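Local coordinates for Xaa-Pro dipeptidase (Lactobacillus brevis, PDB 3I7M), which probably acts as a manganese-dependent metallo-aminopeptidase of family M24B and is represented here by its N-terminal, creatinase/prolidase-type domain, at residues A[43-57]-A[84-97]. Sequence-based numbering, arbitrary orientation. Where two conformers were deposited one is given.
Sequences VLALVVFPDQDPFIF and PWAMIADQVKQRHV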
loop_
_atom_site.group_PDB
_atom_site.type_symbol
_atom_site.label_atom_id
_atom_site.label_comp_id
_atom_site.label_asym_id
_atom_site.label_seq_id
_atom_site.Cartn_x
_atom_site.Cartn_y
_atom_site.Cartn_z
ATOM N N VAL A 43 -0.430 11.148 1.657
ATOM C CA VAL A 43 -0.081 9.740 1.519
ATOM C C VAL A 43 -1.353 8.935 1.284
ATOM O O VAL A 43 -2.301 8.918 2.106
ATOM C CB VAL A 43 0.687 9.214 2.752
ATOM C CG1 VAL A 43 0.982 7.693 2.606
ATOM C CG2 VAL A 43 1.910 9.998 3.000
ATOM N N LEU A 44 -1.441 8.279 0.132
ATOM C CA LEU A 44 -2.506 7.346 -0.240
ATOM C C LEU A 44 -1.840 6.032 -0.628
ATOM O O LEU A 44 -0.915 6.054 -1.472
ATOM C CB LEU A 44 -3.284 7.878 -1.406
ATOM C CG LEU A 44 -4.285 6.942 -2.079
ATOM C CD1 LEU A 44 -5.503 6.653 -1.168
ATOM C CD2 LEU A 44 -4.747 7.474 -3.430
ATOM N N ALA A 45 -2.237 4.950 0.012
ATOM C CA ALA A 45 -1.591 3.659 -0.271
ATOM C C ALA A 45 -2.577 2.550 -0.176
ATOM O O ALA A 45 -3.590 2.638 0.533
ATOM C CB ALA A 45 -0.460 3.437 0.786
ATOM N N LEU A 46 -2.262 1.465 -0.856
ATOM C CA LEU A 46 -3.028 0.224 -0.787
ATOM C C LEU A 46 -2.037 -0.889 -0.447
ATOM O O LEU A 46 -1.066 -1.079 -1.183
ATOM C CB LEU A 46 -3.787 -0.031 -2.078
ATOM C CG LEU A 46 -4.902 -1.069 -2.037
ATOM C CD1 LEU A 46 -5.811 -0.891 -3.268
ATOM C CD2 LEU A 46 -4.272 -2.423 -1.982
ATOM N N VAL A 47 -2.205 -1.531 0.693
ATOM C CA VAL A 47 -1.266 -2.519 1.220
ATOM C C VAL A 47 -1.862 -3.885 1.092
ATOM O O VAL A 47 -2.978 -4.129 1.515
ATOM C CB VAL A 47 -0.913 -2.244 2.661
ATOM C CG1 VAL A 47 0.025 -3.328 3.231
ATOM C CG2 VAL A 47 -0.331 -0.805 2.736
ATOM N N VAL A 48 -1.116 -4.765 0.449
ATOM C CA VAL A 48 -1.587 -6.109 0.140
ATOM C C VAL A 48 -0.626 -7.129 0.826
ATOM O O VAL A 48 0.597 -6.957 0.883
ATOM C CB VAL A 48 -1.542 -6.386 -1.369
ATOM C CG1 VAL A 48 -1.979 -7.865 -1.773
ATOM C CG2 VAL A 48 -2.381 -5.365 -2.150
ATOM N N PHE A 49 -1.221 -8.181 1.420
ATOM C CA PHE A 49 -0.468 -9.210 2.108
ATOM C C PHE A 49 -0.631 -10.509 1.381
ATOM O O PHE A 49 -1.607 -10.714 0.658
ATOM C CB PHE A 49 -0.994 -9.363 3.555
ATOM C CG PHE A 49 -0.834 -8.121 4.376
ATOM C CD1 PHE A 49 0.383 -7.814 4.953
ATOM C CD2 PHE A 49 -1.884 -7.234 4.539
ATOM C CE1 PHE A 49 0.584 -6.659 5.708
ATOM C CE2 PHE A 49 -1.728 -6.063 5.301
ATOM C CZ PHE A 49 -0.476 -5.757 5.873
ATOM N N PRO A 50 0.292 -11.418 1.644
ATOM C CA PRO A 50 0.214 -12.693 0.919
ATOM C C PRO A 50 -0.870 -13.616 1.424
ATOM O O PRO A 50 -1.320 -14.526 0.670
ATOM C CB PRO A 50 1.555 -13.326 1.186
ATOM C CG PRO A 50 2.117 -12.701 2.404
ATOM C CD PRO A 50 1.548 -11.247 2.359
ATOM N N ASP A 51 -1.291 -13.408 2.661
ATOM C CA ASP A 51 -2.129 -14.390 3.339
ATOM C C ASP A 51 -3.205 -13.798 4.246
ATOM O O ASP A 51 -3.775 -14.490 5.117
ATOM C CB ASP A 51 -1.193 -15.322 4.115
ATOM C CG ASP A 51 -0.438 -14.596 5.203
ATOM O OD1 ASP A 51 -0.488 -13.321 5.242
ATOM O OD2 ASP A 51 0.266 -15.315 5.974
ATOM N N GLN A 52 -3.567 -12.540 4.003
ATOM C CA GLN A 52 -4.599 -11.883 4.805
ATOM C C GLN A 52 -5.094 -10.668 4.058
ATOM O O GLN A 52 -4.538 -10.354 3.008
ATOM C CB GLN A 52 -4.072 -11.552 6.202
ATOM C CG GLN A 52 -2.936 -10.529 6.233
ATOM C CD GLN A 52 -2.576 -10.086 7.639
ATOM O OE1 GLN A 52 -3.403 -9.468 8.364
ATOM N NE2 GLN A 52 -1.395 -10.399 8.047
ATOM N N ASP A 53 -6.146 -10.045 4.557
ATOM C CA ASP A 53 -6.838 -9.002 3.865
ATOM C C ASP A 53 -5.982 -7.723 3.737
ATOM O O ASP A 53 -5.162 -7.401 4.627
ATOM C CB ASP A 53 -8.128 -8.627 4.599
ATOM C CG ASP A 53 -9.217 -9.711 4.511
ATOM O OD1 ASP A 53 -9.087 -10.697 3.720
ATOM O OD2 ASP A 53 -10.211 -9.434 5.198
ATOM N N PRO A 54 -6.223 -7.017 2.626
ATOM C CA PRO A 54 -5.514 -5.749 2.400
ATOM C C PRO A 54 -6.166 -4.600 3.158
ATOM O O PRO A 54 -7.223 -4.768 3.764
ATOM C CB PRO A 54 -5.679 -5.518 0.928
ATOM C CG PRO A 54 -7.102 -6.074 0.636
ATOM C CD PRO A 54 -7.185 -7.301 1.552
ATOM N N PHE A 55 -5.568 -3.423 3.071
ATOM C CA PHE A 55 -6.203 -2.214 3.560
ATOM C C PHE A 55 -5.756 -1.046 2.694
ATOM O O PHE A 55 -4.721 -1.089 2.005
ATOM C CB PHE A 55 -5.925 -1.936 5.025
ATOM C CG PHE A 55 -4.518 -1.606 5.381
ATOM C CD1 PHE A 55 -4.040 -0.299 5.378
ATOM C CD2 PHE A 55 -3.664 -2.608 5.793
ATOM C CE1 PHE A 55 -2.733 -0.011 5.722
ATOM C CE2 PHE A 55 -2.371 -2.362 6.188
ATOM C CZ PHE A 55 -1.888 -1.030 6.171
ATOM N N ILE A 56 -6.531 0.018 2.707
ATOM C CA ILE A 56 -6.164 1.291 2.108
ATOM C C ILE A 56 -5.863 2.281 3.231
ATOM O O ILE A 56 -6.538 2.292 4.281
ATOM C CB ILE A 56 -7.247 1.829 1.182
ATOM C CG1 ILE A 56 -7.284 0.948 -0.025
ATOM C CG2 ILE A 56 -7.026 3.285 0.786
ATOM C CD1 ILE A 56 -8.437 1.291 -0.975
ATOM N N PHE A 57 -4.863 3.139 3.019
ATOM C CA PHE A 57 -4.499 4.211 3.943
ATOM C C PHE A 57 -4.572 5.514 3.172
ATOM O O PHE A 57 -4.082 5.608 2.036
ATOM C CB PHE A 57 -3.086 4.003 4.475
ATOM C CG PHE A 57 -2.718 4.942 5.527
ATOM C CD1 PHE A 57 -2.983 4.656 6.870
ATOM C CD2 PHE A 57 -2.085 6.152 5.238
ATOM C CE1 PHE A 57 -2.653 5.584 7.879
ATOM C CE2 PHE A 57 -1.777 7.034 6.292
ATOM C CZ PHE A 57 -2.082 6.700 7.565
ATOM N N PRO A 84 1.879 9.813 8.888
ATOM C CA PRO A 84 1.245 8.739 8.150
ATOM C C PRO A 84 2.085 7.465 8.126
ATOM O O PRO A 84 1.562 6.387 8.095
ATOM C CB PRO A 84 1.025 9.327 6.752
ATOM C CG PRO A 84 2.157 10.341 6.607
ATOM C CD PRO A 84 2.274 10.944 8.011
ATOM N N TRP A 85 3.418 7.606 8.153
ATOM C CA TRP A 85 4.278 6.466 8.087
ATOM C C TRP A 85 4.186 5.590 9.338
ATOM O O TRP A 85 4.154 4.365 9.242
ATOM C CB TRP A 85 5.736 6.886 7.785
ATOM C CG TRP A 85 5.803 7.773 6.587
ATOM C CD1 TRP A 85 6.044 9.104 6.554
ATOM C CD2 TRP A 85 5.454 7.384 5.247
ATOM N NE1 TRP A 85 5.900 9.561 5.244
ATOM C CE2 TRP A 85 5.563 8.515 4.445
ATOM C CE3 TRP A 85 5.090 6.182 4.660
ATOM C CZ2 TRP A 85 5.296 8.450 3.023
ATOM C CZ3 TRP A 85 4.841 6.153 3.292
ATOM C CH2 TRP A 85 4.929 7.291 2.522
ATOM N N ALA A 86 4.142 6.268 10.487
ATOM C CA ALA A 86 3.988 5.552 11.751
ATOM C C ALA A 86 2.651 4.882 11.811
ATOM O O ALA A 86 2.561 3.757 12.252
ATOM C CB ALA A 86 4.167 6.460 12.926
HETATM N N MSE A 87 1.629 5.549 11.301
HETATM C CA MSE A 87 0.293 4.969 11.324
HETATM C C MSE A 87 0.151 3.788 10.378
HETATM O O MSE A 87 -0.460 2.813 10.717
HETATM C CB MSE A 87 -0.702 6.022 11.017
HETATM C CG MSE A 87 -0.817 6.999 12.139
HETATM SE SE MSE A 87 -1.917 8.468 11.693
HETATM C CE MSE A 87 -3.652 7.616 11.574
ATOM N N ILE A 88 0.752 3.846 9.193
ATOM C CA ILE A 88 0.749 2.706 8.297
ATOM C C ILE A 88 1.466 1.564 8.955
ATOM O O ILE A 88 1.023 0.424 8.897
ATOM C CB ILE A 88 1.479 3.036 6.957
ATOM C CG1 ILE A 88 0.613 3.944 6.092
ATOM C CG2 ILE A 88 1.815 1.756 6.160
ATOM C CD1 ILE A 88 1.376 4.713 5.055
ATOM N N ALA A 89 2.613 1.866 9.554
ATOM C CA ALA A 89 3.395 0.803 10.178
ATOM C C ALA A 89 2.606 0.183 11.337
ATOM O O ALA A 89 2.679 -1.065 11.549
ATOM C CB ALA A 89 4.736 1.369 10.695
ATOM N N ASP A 90 1.881 1.008 12.116
ATOM C CA ASP A 90 1.063 0.488 13.187
ATOM C C ASP A 90 0.009 -0.487 12.637
ATOM O O ASP A 90 -0.239 -1.526 13.222
ATOM C CB ASP A 90 0.372 1.628 13.946
ATOM C CG ASP A 90 1.350 2.530 14.693
ATOM O OD1 ASP A 90 2.543 2.142 14.869
ATOM O OD2 ASP A 90 0.928 3.638 15.108
ATOM N N GLN A 91 -0.613 -0.164 11.501
ATOM C CA GLN A 91 -1.589 -1.058 10.864
ATOM C C GLN A 91 -0.938 -2.400 10.504
ATOM O O GLN A 91 -1.576 -3.452 10.573
ATOM C CB GLN A 91 -2.255 -0.398 9.655
ATOM C CG GLN A 91 -3.102 0.759 10.031
ATOM C CD GLN A 91 -4.317 0.387 10.819
ATOM O OE1 GLN A 91 -4.904 -0.636 10.576
ATOM N NE2 GLN A 91 -4.715 1.254 11.697
ATOM N N VAL A 92 0.284 -2.356 9.979
ATOM C CA VAL A 92 1.014 -3.567 9.611
ATOM C C VAL A 92 1.374 -4.381 10.863
ATOM O O VAL A 92 1.152 -5.604 10.905
ATOM C CB VAL A 92 2.240 -3.195 8.761
ATOM C CG1 VAL A 92 3.190 -4.405 8.515
ATOM C CG2 VAL A 92 1.844 -2.571 7.406
ATOM N N LYS A 93 1.883 -3.696 11.876
ATOM C CA LYS A 93 2.210 -4.339 13.147
ATOM C C LYS A 93 0.975 -4.949 13.845
ATOM O O LYS A 93 1.075 -6.089 14.385
ATOM C CB LYS A 93 3.042 -3.357 14.013
ATOM C CG LYS A 93 4.456 -3.053 13.388
ATOM C CD LYS A 93 5.142 -1.844 14.021
ATOM C CE LYS A 93 6.465 -1.489 13.356
ATOM N NZ LYS A 93 7.133 -0.317 14.032
ATOM N N GLN A 94 -0.194 -4.319 13.736
ATOM C CA GLN A 94 -1.465 -4.874 14.279
ATOM C C GLN A 94 -1.867 -6.163 13.601
ATOM O O GLN A 94 -2.578 -7.006 14.203
ATOM C CB GLN A 94 -2.601 -3.895 14.063
ATOM C CG GLN A 94 -2.559 -2.706 14.930
ATOM C CD GLN A 94 -3.653 -1.689 14.586
ATOM O OE1 GLN A 94 -4.694 -2.022 13.976
ATOM N NE2 GLN A 94 -3.428 -0.458 14.990
ATOM N N ARG A 95 -1.402 -6.342 12.348
ATOM C CA ARG A 95 -1.735 -7.484 11.531
ATOM C C ARG A 95 -0.653 -8.561 11.668
ATOM O O ARG A 95 -0.627 -9.531 10.913
ATOM C CB ARG A 95 -1.912 -7.041 10.064
ATOM C CG ARG A 95 -3.215 -6.345 9.898
ATOM C CD ARG A 95 -3.301 -5.681 8.524
ATOM N NE ARG A 95 -4.612 -5.175 8.216
ATOM C CZ ARG A 95 -5.115 -4.046 8.698
ATOM N NH1 ARG A 95 -4.405 -3.254 9.513
ATOM N NH2 ARG A 95 -6.324 -3.646 8.299
ATOM N N HIS A 96 0.196 -8.390 12.669
ATOM C CA HIS A 96 1.222 -9.376 13.041
ATOM C C HIS A 96 2.266 -9.601 11.989
ATOM O O HIS A 96 2.813 -10.712 11.863
ATOM C CB HIS A 96 0.556 -10.684 13.487
ATOM C CG HIS A 96 -0.550 -10.477 14.477
ATOM N ND1 HIS A 96 -0.324 -9.975 15.743
ATOM C CD2 HIS A 96 -1.893 -10.617 14.364
ATOM C CE1 HIS A 96 -1.475 -9.854 16.379
ATOM N NE2 HIS A 96 -2.443 -10.233 15.564
ATOM N N VAL A 97 2.595 -8.538 11.245
ATOM C CA VAL A 97 3.608 -8.588 10.231
ATOM C C VAL A 97 4.788 -7.742 10.633
ATOM O O VAL A 97 4.650 -6.546 10.961
ATOM C CB VAL A 97 3.056 -8.128 8.857
ATOM C CG1 VAL A 97 4.233 -7.953 7.861
ATOM C CG2 VAL A 97 1.954 -9.057 8.355
HETATM O O HOH W 1 -5.280 -7.916 7.223
HETATM O O HOH W 2 -7.383 -5.530 6.420
#
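Arg-95 lies across Phe-49, Gln-52 and Phe-55. Arg-95 CB meets Gln-52 OE1 at 3.3 Å, and CG passes the same oxygen. Arg-95 CD sits against Phe-49 CE2 at 3.6 Å. The chain is extended from CG to NE (chi2 170°, chi3 171°), which carries the guanidinium on to Phe-55. Arg-95 CZ lies 3.6 Å from Phe-55 CD2, which covers one face of the group. NE and NH2 each donate to a water: the first also bonds Gln-52 OE1 and Asp-53 O, the second Pro-54 O. NH1 donates to both Gln-91 O and Gln-91 OE1. A lysine in its place has no flat group to lay on Phe-55, and would probably not serve both waters and Gln-91 at once. Gln-52 NE2 gives a nearly straight bond (175°) to Arg-95 O, 3.1 Å away. A Schellman motif with His-96 at C-prime ends the helix here. In this creatinase/prolidase N-terminal domain, helix 84-94 packs on the hairpin of strands 45-48 and 55-59, running nearly antiparallel to residues 55-57. Ile-88 CG1 makes a CH-pi contact over the Phe-57 face, 3.6 Å from the ring centroid. Val-43 CG2 touches Pro-84 CG at 3.6 Å and also meets Trp-85 CZ2.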